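Putative translational inhibitor protein (Yersinia pestis, PDB 5V4D) is of unknown function but belongs to the Rid (YjgF-like) family, and so may act as an enamine/imine deaminase. Local coordinates at residues 6-14 / 59-67; 49-60 / 86-97. One frame throughout, in Å; residues are numbered along the deposited sequence.

Contact 1 of 2, residues 6-14 / 59-67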
loop_
_atom_site.group_PDB
_atom_site.type_symbol
_atom_site.label_atom_id
_atom_site.label_comp_id
_atom_site.label_asym_id
_atom_site.label_seq_id
_atom_site.Cartn_x
_atom_site.Cartn_y
_atom_site.Cartn_z
ATOM N N VAL A 6 4.849 -18.868 6.836
ATOM C CA VAL A 6 5.281 -17.788 7.708
ATOM C C VAL A 6 6.791 -17.662 7.638
ATOM O O VAL A 6 7.513 -18.654 7.422
ATOM C CB VAL A 6 4.797 -18.013 9.154
ATOM C CG1 VAL A 6 5.650 -19.119 9.827
ATOM C CG2 VAL A 6 4.916 -16.742 9.953
ATOM N N ILE A 7 7.283 -16.429 7.818
ATOM C CA ILE A 7 8.709 -16.142 7.997
ATOM C C ILE A 7 8.899 -15.633 9.420
ATOM O O ILE A 7 8.201 -14.707 9.855
ATOM C CB ILE A 7 9.233 -15.092 7.005
ATOM C CG1 ILE A 7 9.058 -15.551 5.551
ATOM C CG2 ILE A 7 10.698 -14.794 7.310
ATOM C CD1 ILE A 7 9.805 -16.829 5.224
ATOM N N GLU A 8 9.815 -16.269 10.160
ATOM C CA GLU A 8 10.102 -15.896 11.547
ATOM C C GLU A 8 11.611 -15.950 11.719
ATOM O O GLU A 8 12.221 -16.999 11.468
ATOM C CB GLU A 8 9.429 -16.864 12.537
ATOM C CG GLU A 8 7.945 -17.135 12.283
ATOM C CD GLU A 8 7.370 -18.307 13.126
ATOM O OE1 GLU A 8 7.826 -19.468 12.955
ATOM O OE2 GLU A 8 6.443 -18.061 13.940
ATOM N N THR A 9 12.207 -14.838 12.149
ATOM C CA THR A 9 13.637 -14.790 12.466
ATOM C C THR A 9 13.902 -13.883 13.659
ATOM O O THR A 9 13.357 -12.778 13.732
ATOM C CB THR A 9 14.496 -14.339 11.270
ATOM O OG1 THR A 9 15.853 -14.191 11.714
ATOM C CG2 THR A 9 14.054 -13.024 10.660
ATOM N N LYS A 10 14.755 -14.360 14.597
ATOM C CA LYS A 10 15.171 -13.501 15.694
ATOM C C LYS A 10 16.074 -12.353 15.240
ATOM O O LYS A 10 16.354 -11.449 16.048
ATOM C CB LYS A 10 15.897 -14.328 16.785
ATOM C CG LYS A 10 14.987 -15.259 17.591
ATOM C CD LYS A 10 13.759 -14.524 18.120
ATOM C CE LYS A 10 13.215 -15.156 19.398
ATOM N NZ LYS A 10 12.913 -16.604 19.229
ATOM N N ASN A 11 16.557 -12.356 13.993
ATOM C CA ASN A 11 17.354 -11.236 13.506
ATOM C C ASN A 11 16.540 -10.057 12.990
ATOM O O ASN A 11 17.131 -9.045 12.593
ATOM C CB ASN A 11 18.314 -11.719 12.422
ATOM C CG ASN A 11 19.365 -12.646 12.999
ATOM O OD1 ASN A 11 19.833 -12.438 14.130
ATOM N ND2 ASN A 11 19.685 -13.684 12.273
ATOM N N ALA A 12 15.213 -10.135 12.987
ATOM C CA ALA A 12 14.367 -8.966 12.806
ATOM C C ALA A 12 13.536 -8.786 14.061
ATOM O O ALA A 12 13.373 -9.726 14.842
ATOM C CB ALA A 12 13.432 -9.105 11.587
ATOM N N PRO A 13 12.970 -7.596 14.278
ATOM C CA PRO A 13 12.205 -7.344 15.506
ATOM C C PRO A 13 11.080 -8.344 15.691
ATOM O O PRO A 13 10.356 -8.667 14.744
ATOM C CB PRO A 13 11.639 -5.937 15.270
ATOM C CG PRO A 13 12.665 -5.263 14.446
ATOM C CD PRO A 13 13.135 -6.361 13.482
ATOM N N SER A 14 10.898 -8.795 16.939
ATOM C CA SER A 14 9.721 -9.597 17.231
ATOM C C SER A 14 8.458 -8.787 16.969
ATOM O O SER A 14 8.404 -7.588 17.242
ATOM C CB SER A 14 9.739 -10.065 18.682
ATOM O OG SER A 14 10.954 -10.738 18.939
ATOM N N ASN A 59 16.736 -4.586 9.103
ATOM C CA ASN A 59 15.636 -5.455 9.522
ATOM C C ASN A 59 14.987 -6.126 8.319
ATOM O O ASN A 59 14.701 -7.330 8.349
ATOM C CB ASN A 59 14.585 -4.643 10.311
ATOM C CG ASN A 59 15.110 -4.157 11.649
ATOM O OD1 ASN A 59 16.151 -4.609 12.102
ATOM N ND2 ASN A 59 14.374 -3.251 12.296
ATOM N N ILE A 60 14.774 -5.371 7.247
ATOM C CA ILE A 60 14.270 -5.958 6.003
ATOM C C ILE A 60 15.215 -7.035 5.494
ATOM O O ILE A 60 14.780 -8.118 5.122
ATOM C CB ILE A 60 14.067 -4.870 4.932
ATOM C CG1 ILE A 60 12.876 -3.972 5.304
ATOM C CG2 ILE A 60 13.916 -5.506 3.508
ATOM C CD1 ILE A 60 12.827 -2.627 4.479
ATOM N N ASP A 61 16.514 -6.751 5.463
ATOM C CA ASP A 61 17.457 -7.744 4.966
ATOM C C ASP A 61 17.345 -9.047 5.753
ATOM O O ASP A 61 17.376 -10.136 5.170
ATOM C CB ASP A 61 18.874 -7.167 5.034
ATOM C CG ASP A 61 19.815 -7.899 4.124
ATOM O OD1 ASP A 61 19.677 -7.692 2.906
ATOM O OD2 ASP A 61 20.719 -8.610 4.627
ATOM N N ALA A 62 17.219 -8.961 7.085
ATOM C CA ALA A 62 17.097 -10.178 7.893
ATOM C C ALA A 62 15.883 -11.012 7.490
ATOM O O ALA A 62 15.940 -12.258 7.505
ATOM C CB ALA A 62 17.012 -9.828 9.386
ATOM N N VAL A 63 14.760 -10.348 7.191
ATOM C CA VAL A 63 13.554 -11.048 6.788
ATOM C C VAL A 63 13.762 -11.731 5.443
ATOM O O VAL A 63 13.443 -12.913 5.279
ATOM C CB VAL A 63 12.379 -10.058 6.747
ATOM C CG1 VAL A 63 11.141 -10.728 6.091
ATOM C CG2 VAL A 63 12.113 -9.593 8.155
ATOM N N LEU A 64 14.391 -11.029 4.495
ATOM C CA LEU A 64 14.674 -11.622 3.194
ATOM C C LEU A 64 15.549 -12.864 3.349
ATOM O O LEU A 64 15.274 -13.906 2.749
ATOM C CB LEU A 64 15.393 -10.609 2.315
ATOM C CG LEU A 64 14.603 -9.343 2.016
ATOM C CD1 LEU A 64 15.486 -8.405 1.171
ATOM C CD2 LEU A 64 13.271 -9.686 1.334
ATOM N N LEU A 65 16.630 -12.751 4.133
ATOM C CA LEU A 65 17.553 -13.887 4.293
ATOM C C LEU A 65 16.847 -15.092 4.886
ATOM O O LEU A 65 17.085 -16.223 4.454
ATOM C CB LEU A 65 18.734 -13.487 5.169
ATOM C CG LEU A 65 19.652 -12.423 4.553
ATOM C CD1 LEU A 65 20.822 -12.103 5.478
ATOM C CD2 LEU A 65 20.155 -12.857 3.203
ATOM N N GLN A 66 15.982 -14.871 5.878
ATOM C CA GLN A 66 15.302 -16.005 6.499
ATOM C C GLN A 66 14.394 -16.692 5.493
ATOM O O GLN A 66 14.217 -17.925 5.545
ATOM C CB GLN A 66 14.510 -15.519 7.709
ATOM C CG GLN A 66 13.699 -16.613 8.417
ATOM C CD GLN A 66 14.558 -17.682 9.007
ATOM O OE1 GLN A 66 15.751 -17.508 9.202
ATOM N NE2 GLN A 66 13.937 -18.821 9.316
ATOM N N ALA A 67 13.819 -15.910 4.568
ATOM C CA ALA A 67 12.999 -16.436 3.481
ATOM C C ALA A 67 13.815 -17.092 2.377
ATOM O O ALA A 67 13.221 -17.656 1.459
ATOM C CB ALA A 67 12.132 -15.317 2.869
HETATM O O HOH W 1 10.923 -18.743 8.808
HETATM O O HOH W 2 17.758 -13.653 9.019
HETATM O O HOH W 3 18.101 -6.431 11.739
#
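Gln66, near the end of helix 49-66, lies against Ile7, Glu8 and Thr9. Its CB packs on Thr9 CB and CG2. Gln66 CG stands anti to the backbone N (chi1 178°) and comes 3.7 Å from Ile7 CG2. The bend at chi2 (64°) brings the amide carbon CD beside Glu8 O. OE1 is turned to the Thr9 side. Gln66 NE2 is 3.3 Å from Glu8 O, but the angle is too poor for a hydrogen bond. Instead NE2 donates to a water, which also accepts from Glu8 N, so the amide end is tied to the backbone through solvent.

Apolar contacts lie at several points along the pair. Ile7 CD1 packs on Ala67 CB at 3.6 Å, and Ala12 CB meets Val63 CG2 at 3.7 Å. The backbone oxygen Asn11 O sits over Ala62 CB. The Pro13 and Asn59 side chains cross at about a right angle, with Pro13 CG 3.4 Å from Asn59 ND2. ND2 donates to Ile37 O, and OD1 accepts from Gln55 NE2.

Thr9 begins a type I turn that ends at Ala12. Its OG1 accepts from Asn11 N at 3.0 Å, an ST turn. Two further waters bridge the segments. One donates to Ala62 O and has a weak bond to Thr9 OG1; the other donates to Asn11 O and Asn59 OD1.

The contact lays strand 5-7, outermost in the sheet of this chain, and the loop after it along the C-terminal half of helix 49-66. Ile7 also packs on strands 22-25 and 28-31, beneath the helix.

Contact 2 of 2, residues 49-60 / 86-97. With CA (calcium ion), chain H.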
loop_
_atom_site.group_PDB
_atom_site.type_symbol
_atom_site.label_atom_id
_atom_site.label_comp_id
_atom_site.label_asym_id
_atom_site.label_seq_id
_atom_site.Cartn_x
_atom_site.Cartn_y
_atom_site.Cartn_z
ATOM N N ILE A 49 17.074 10.393 11.445
ATOM C CA ILE A 49 16.517 9.730 10.263
ATOM C C ILE A 49 17.534 8.793 9.606
ATOM O O ILE A 49 17.152 7.744 9.090
ATOM C CB ILE A 49 15.958 10.776 9.275
ATOM C CG1 ILE A 49 15.258 10.087 8.103
ATOM C CG2 ILE A 49 17.065 11.730 8.731
ATOM C CD1 ILE A 49 13.912 9.413 8.505
ATOM N N GLU A 50 18.826 9.149 9.614
ATOM C CA GLU A 50 19.824 8.284 8.969
ATOM C C GLU A 50 19.992 6.978 9.732
ATOM O O GLU A 50 19.956 5.883 9.136
ATOM C CB GLU A 50 21.167 9.030 8.827
ATOM C CG GLU A 50 21.001 10.262 7.929
ATOM C CD GLU A 50 22.273 11.061 7.679
ATOM O OE1 GLU A 50 22.149 12.232 7.223
ATOM O OE2 GLU A 50 23.386 10.531 7.927
ATOM N N LYS A 51 20.175 7.059 11.053
ATOM C CA LYS A 51 20.307 5.831 11.851
ATOM C C LYS A 51 19.054 4.965 11.735
ATOM O O LYS A 51 19.146 3.725 11.642
ATOM C CB LYS A 51 20.586 6.193 13.307
ATOM C CG LYS A 51 21.998 6.728 13.503
ATOM C CD LYS A 51 22.192 7.206 14.923
ATOM C CE LYS A 51 23.588 7.828 15.116
ATOM N NZ LYS A 51 23.691 8.353 16.502
ATOM N N GLN A 52 17.878 5.604 11.688
ATOM C CA GLN A 52 16.639 4.827 11.630
ATOM C C GLN A 52 16.468 4.155 10.282
ATOM O O GLN A 52 16.031 2.993 10.219
ATOM C CB GLN A 52 15.419 5.707 11.962
ATOM C CG GLN A 52 15.402 6.135 13.426
ATOM C CD GLN A 52 14.051 6.630 13.893
ATOM O OE1 GLN A 52 13.089 6.685 13.132
ATOM N NE2 GLN A 52 13.975 6.958 15.179
ATOM N N THR A 53 16.828 4.844 9.187
ATOM C CA THR A 53 16.762 4.219 7.870
ATOM C C THR A 53 17.688 3.023 7.789
ATOM O O THR A 53 17.303 1.976 7.263
ATOM C CB THR A 53 17.125 5.239 6.785
ATOM O OG1 THR A 53 16.201 6.338 6.814
ATOM C CG2 THR A 53 17.009 4.583 5.441
ATOM N N ARG A 54 18.899 3.151 8.345
ATOM C CA ARG A 54 19.830 2.029 8.350
ATOM C C ARG A 54 19.246 0.842 9.098
ATOM O O ARG A 54 19.311 -0.297 8.606
ATOM C CB ARG A 54 21.160 2.436 8.981
ATOM C CG ARG A 54 21.922 3.436 8.178
ATOM C CD ARG A 54 23.288 3.679 8.805
ATOM N NE ARG A 54 23.942 4.771 8.091
ATOM C CZ ARG A 54 24.484 4.675 6.872
ATOM N NH1 ARG A 54 24.481 3.535 6.202
ATOM N NH2 ARG A 54 25.022 5.743 6.302
ATOM N N GLN A 55 18.625 1.103 10.260
ATOM C CA GLN A 55 18.044 0.011 11.049
ATOM C C GLN A 55 16.920 -0.677 10.273
ATOM O O GLN A 55 16.838 -1.909 10.258
ATOM C CB GLN A 55 17.556 0.533 12.409
ATOM C CG GLN A 55 17.087 -0.601 13.269
ATOM C CD GLN A 55 18.252 -1.455 13.723
ATOM O OE1 GLN A 55 19.199 -0.929 14.308
ATOM N NE2 GLN A 55 18.253 -2.727 13.362
ATOM N N VAL A 56 16.058 0.113 9.602
ATOM C CA VAL A 56 14.933 -0.463 8.883
ATOM C C VAL A 56 15.431 -1.362 7.767
ATOM O O VAL A 56 14.912 -2.463 7.556
ATOM C CB VAL A 56 14.043 0.661 8.345
ATOM C CG1 VAL A 56 13.104 0.166 7.230
ATOM C CG2 VAL A 56 13.284 1.310 9.508
ATOM N N LEU A 57 16.442 -0.901 7.030
ATOM C CA LEU A 57 16.935 -1.693 5.900
ATOM C C LEU A 57 17.610 -2.964 6.389
ATOM O O LEU A 57 17.519 -4.005 5.732
ATOM C CB LEU A 57 17.882 -0.840 5.040
ATOM C CG LEU A 57 17.117 0.311 4.414
ATOM C CD1 LEU A 57 18.153 1.254 3.801
ATOM C CD2 LEU A 57 16.124 -0.169 3.380
ATOM N N LYS A 58 18.328 -2.906 7.523
ATOM C CA LYS A 58 18.911 -4.133 8.081
ATOM C C LYS A 58 17.831 -5.105 8.531
ATOM O O LYS A 58 17.993 -6.333 8.382
ATOM C CB LYS A 58 19.847 -3.803 9.263
ATOM C CG LYS A 58 21.192 -3.161 8.856
ATOM C CD LYS A 58 22.057 -4.098 8.004
ATOM C CE LYS A 58 22.451 -5.379 8.740
ATOM N NZ LYS A 58 23.371 -6.305 7.931
ATOM N N ASN A 59 16.736 -4.586 9.103
ATOM C CA ASN A 59 15.636 -5.455 9.522
ATOM C C ASN A 59 14.987 -6.126 8.319
ATOM O O ASN A 59 14.701 -7.330 8.349
ATOM C CB ASN A 59 14.585 -4.643 10.311
ATOM C CG ASN A 59 15.110 -4.157 11.649
ATOM O OD1 ASN A 59 16.151 -4.609 12.102
ATOM N ND2 ASN A 59 14.374 -3.251 12.296
ATOM N N ILE A 60 14.774 -5.371 7.247
ATOM C CA ILE A 60 14.270 -5.958 6.003
ATOM C C ILE A 60 15.215 -7.035 5.494
ATOM O O ILE A 60 14.780 -8.118 5.122
ATOM C CB ILE A 60 14.067 -4.870 4.932
ATOM C CG1 ILE A 60 12.876 -3.972 5.304
ATOM C CG2 ILE A 60 13.916 -5.506 3.508
ATOM C CD1 ILE A 60 12.827 -2.627 4.479
ATOM N N ASN A 86 12.565 14.679 5.035
ATOM C CA ASN A 86 13.566 13.668 5.341
ATOM C C ASN A 86 13.785 12.731 4.159
ATOM O O ASN A 86 14.617 11.815 4.250
ATOM C CB ASN A 86 13.144 12.883 6.587
ATOM C CG ASN A 86 13.482 13.616 7.867
ATOM O OD1 ASN A 86 14.372 14.478 7.889
ATOM N ND2 ASN A 86 12.831 13.228 8.964
ATOM N N SER A 87 13.049 12.937 3.060
ATOM C CA SER A 87 13.099 12.001 1.927
ATOM C C SER A 87 14.504 11.862 1.376
ATOM O O SER A 87 14.929 10.749 1.048
ATOM C CB SER A 87 12.177 12.448 0.797
ATOM O OG SER A 87 10.820 12.380 1.198
ATOM N N SER A 88 15.237 12.969 1.257
ATOM C CA SER A 88 16.562 12.857 0.646
ATOM C C SER A 88 17.512 12.038 1.507
ATOM O O SER A 88 18.267 11.199 0.990
ATOM C CB SER A 88 17.130 14.237 0.389
ATOM O OG SER A 88 16.406 14.763 -0.716
ATOM N N GLN A 89 17.492 12.259 2.826
ATOM C CA GLN A 89 18.367 11.480 3.692
ATOM C C GLN A 89 17.993 10.005 3.673
ATOM O O GLN A 89 18.875 9.143 3.724
ATOM C CB GLN A 89 18.316 12.006 5.118
ATOM C CG GLN A 89 19.139 13.285 5.235
ATOM C CD GLN A 89 18.831 14.004 6.528
ATOM O OE1 GLN A 89 17.807 14.729 6.636
ATOM N NE2 GLN A 89 19.682 13.809 7.524
ATOM N N VAL A 90 16.690 9.694 3.598
ATOM C CA VAL A 90 16.291 8.296 3.444
ATOM C C VAL A 90 16.815 7.750 2.132
ATOM O O VAL A 90 17.398 6.660 2.095
ATOM C CB VAL A 90 14.759 8.151 3.532
ATOM C CG1 VAL A 90 14.303 6.736 3.112
ATOM C CG2 VAL A 90 14.289 8.492 4.992
ATOM N N ASN A 91 16.565 8.479 1.035
ATOM C CA ASN A 91 16.984 8.034 -0.304
ATOM C C ASN A 91 18.480 7.774 -0.365
ATOM O O ASN A 91 18.926 6.823 -1.028
ATOM C CB ASN A 91 16.605 9.097 -1.356
ATOM C CG ASN A 91 15.135 9.099 -1.674
ATOM O OD1 ASN A 91 14.482 8.096 -1.498
ATOM N ND2 ASN A 91 14.609 10.235 -2.152
ATOM N N ASP A 92 19.275 8.647 0.271
ATOM C CA ASP A 92 20.731 8.520 0.170
ATOM C C ASP A 92 21.191 7.166 0.697
ATOM O O ASP A 92 22.122 6.559 0.138
ATOM C CB ASP A 92 21.384 9.660 0.944
ATOM C CG ASP A 92 22.759 10.004 0.432
ATOM O OD1 ASP A 92 23.282 9.324 -0.519
ATOM O OD2 ASP A 92 23.300 10.962 1.022
ATOM N N ILE A 93 20.558 6.675 1.764
ATOM C CA ILE A 93 20.935 5.384 2.354
ATOM C C ILE A 93 20.233 4.211 1.668
ATOM O O ILE A 93 20.801 3.123 1.496
ATOM C CB ILE A 93 20.620 5.439 3.857
ATOM C CG1 ILE A 93 21.512 6.496 4.542
ATOM C CG2 ILE A 93 20.747 4.020 4.529
ATOM C CD1 ILE A 93 21.036 6.875 5.956
ATOM N N TYR A 94 18.956 4.394 1.353
ATOM C CA TYR A 94 18.217 3.382 0.616
ATOM C C TYR A 94 18.923 3.021 -0.681
ATOM O O TYR A 94 18.998 1.844 -1.060
ATOM C CB TYR A 94 16.818 3.939 0.374
ATOM C CG TYR A 94 15.799 3.126 -0.380
ATOM C CD1 TYR A 94 14.712 2.574 0.302
ATOM C CD2 TYR A 94 15.844 3.034 -1.777
ATOM C CE1 TYR A 94 13.733 1.883 -0.388
ATOM C CE2 TYR A 94 14.873 2.340 -2.464
ATOM C CZ TYR A 94 13.823 1.783 -1.761
ATOM O OH TYR A 94 12.854 1.083 -2.461
ATOM N N ALA A 95 19.470 4.023 -1.369
ATOM C CA ALA A 95 20.198 3.763 -2.606
ATOM C C ALA A 95 21.413 2.884 -2.357
ATOM O O ALA A 95 21.715 2.008 -3.166
ATOM C CB ALA A 95 20.634 5.098 -3.227
ATOM N N ASP A 96 22.143 3.141 -1.266
ATOM C CA ASP A 96 23.298 2.329 -0.910
ATOM C C ASP A 96 22.896 0.872 -0.795
ATOM O O ASP A 96 23.584 -0.024 -1.307
ATOM C CB ASP A 96 23.905 2.791 0.412
ATOM C CG ASP A 96 24.376 4.254 0.413
ATOM O OD1 ASP A 96 24.456 4.904 -0.646
ATOM O OD2 ASP A 96 24.671 4.707 1.557
ATOM N N TYR A 97 21.790 0.623 -0.103
ATOM C CA TYR A 97 21.328 -0.746 0.123
ATOM C C TYR A 97 21.002 -1.429 -1.192
ATOM O O TYR A 97 21.322 -2.615 -1.394
ATOM C CB TYR A 97 20.070 -0.707 1.017
ATOM C CG TYR A 97 19.490 -2.065 1.328
ATOM C CD1 TYR A 97 20.187 -2.969 2.147
ATOM C CD2 TYR A 97 18.247 -2.444 0.809
ATOM C CE1 TYR A 97 19.651 -4.231 2.437
ATOM C CE2 TYR A 97 17.696 -3.672 1.103
ATOM C CZ TYR A 97 18.408 -4.572 1.916
ATOM O OH TYR A 97 17.856 -5.816 2.172
HETATM CA CA CA H . 24.318 7.263 -0.856
HETATM O O HOH W 4 24.752 3.126 3.742
HETATM O O HOH W 5 24.927 7.362 1.455
#
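The apolar packing centres on Ile93, a knob in the hole formed by Glu50, Thr53, Arg54 and Leu57. Its CD1 reaches Glu50 O at 3.5 Å and lies over one face of the Arg54 guanidinium, offset toward its rim. Ile49 CG1, anti to its backbone N (chi1 -175°), meets Val90 CG2 at 3.6 Å. Leu57 CD1 touches Tyr94 CA and Tyr97 CB, while Leu57 CB lies over the Tyr97 ring, offset toward the rim.

One direct hydrogen bond joins the helices. Gln89 NE2 donates to Glu50 OE1 at 2.9 Å, nearly straight (174°), on the anti side of the carboxylate. The two planes are almost perpendicular. Thr53 OG1 donates back to Ile49 O, leaving its methyl to face Ile93.

Metal and water bonds involve the exposed Asp92 and Asp96. Calcium is held by Asp92 O and OD1, by Asp96 OD1 at 2.4 Å and by a water. Two ligand atoms from outside the two segments complete the recorded set.

The axes of segments 49-60 and 87-97 approach to 9.1 Å and cross at -38°. This is the helix pair that packs on one face of the sheet in the YjgF-like alpha-beta fold.

Overall arrangement
Both contacts use helix 49-66. Contact 1 takes its C-terminal half and contact 2 its N-terminal part, and they share Asn59 and Ile60. Their centres are about 17 Å apart. Helix 49-66 has the N-terminal strand and loop on one side and helix 87-98 on the other. The two contacts also touch: Asp61 OD1 and Tyr97 OH are 2.7 Å apart, a probable hydrogen bond, and Leu64 CD1 packs on the same hydroxyl at 3.7 Å. The calcium, bound by Asp92 and Asp96, belongs to contact 2. Ile102 of the second subunit packs on Val6, beside contact 1, and Pro18 of the third subunit packs on Tyr94 of contact 2.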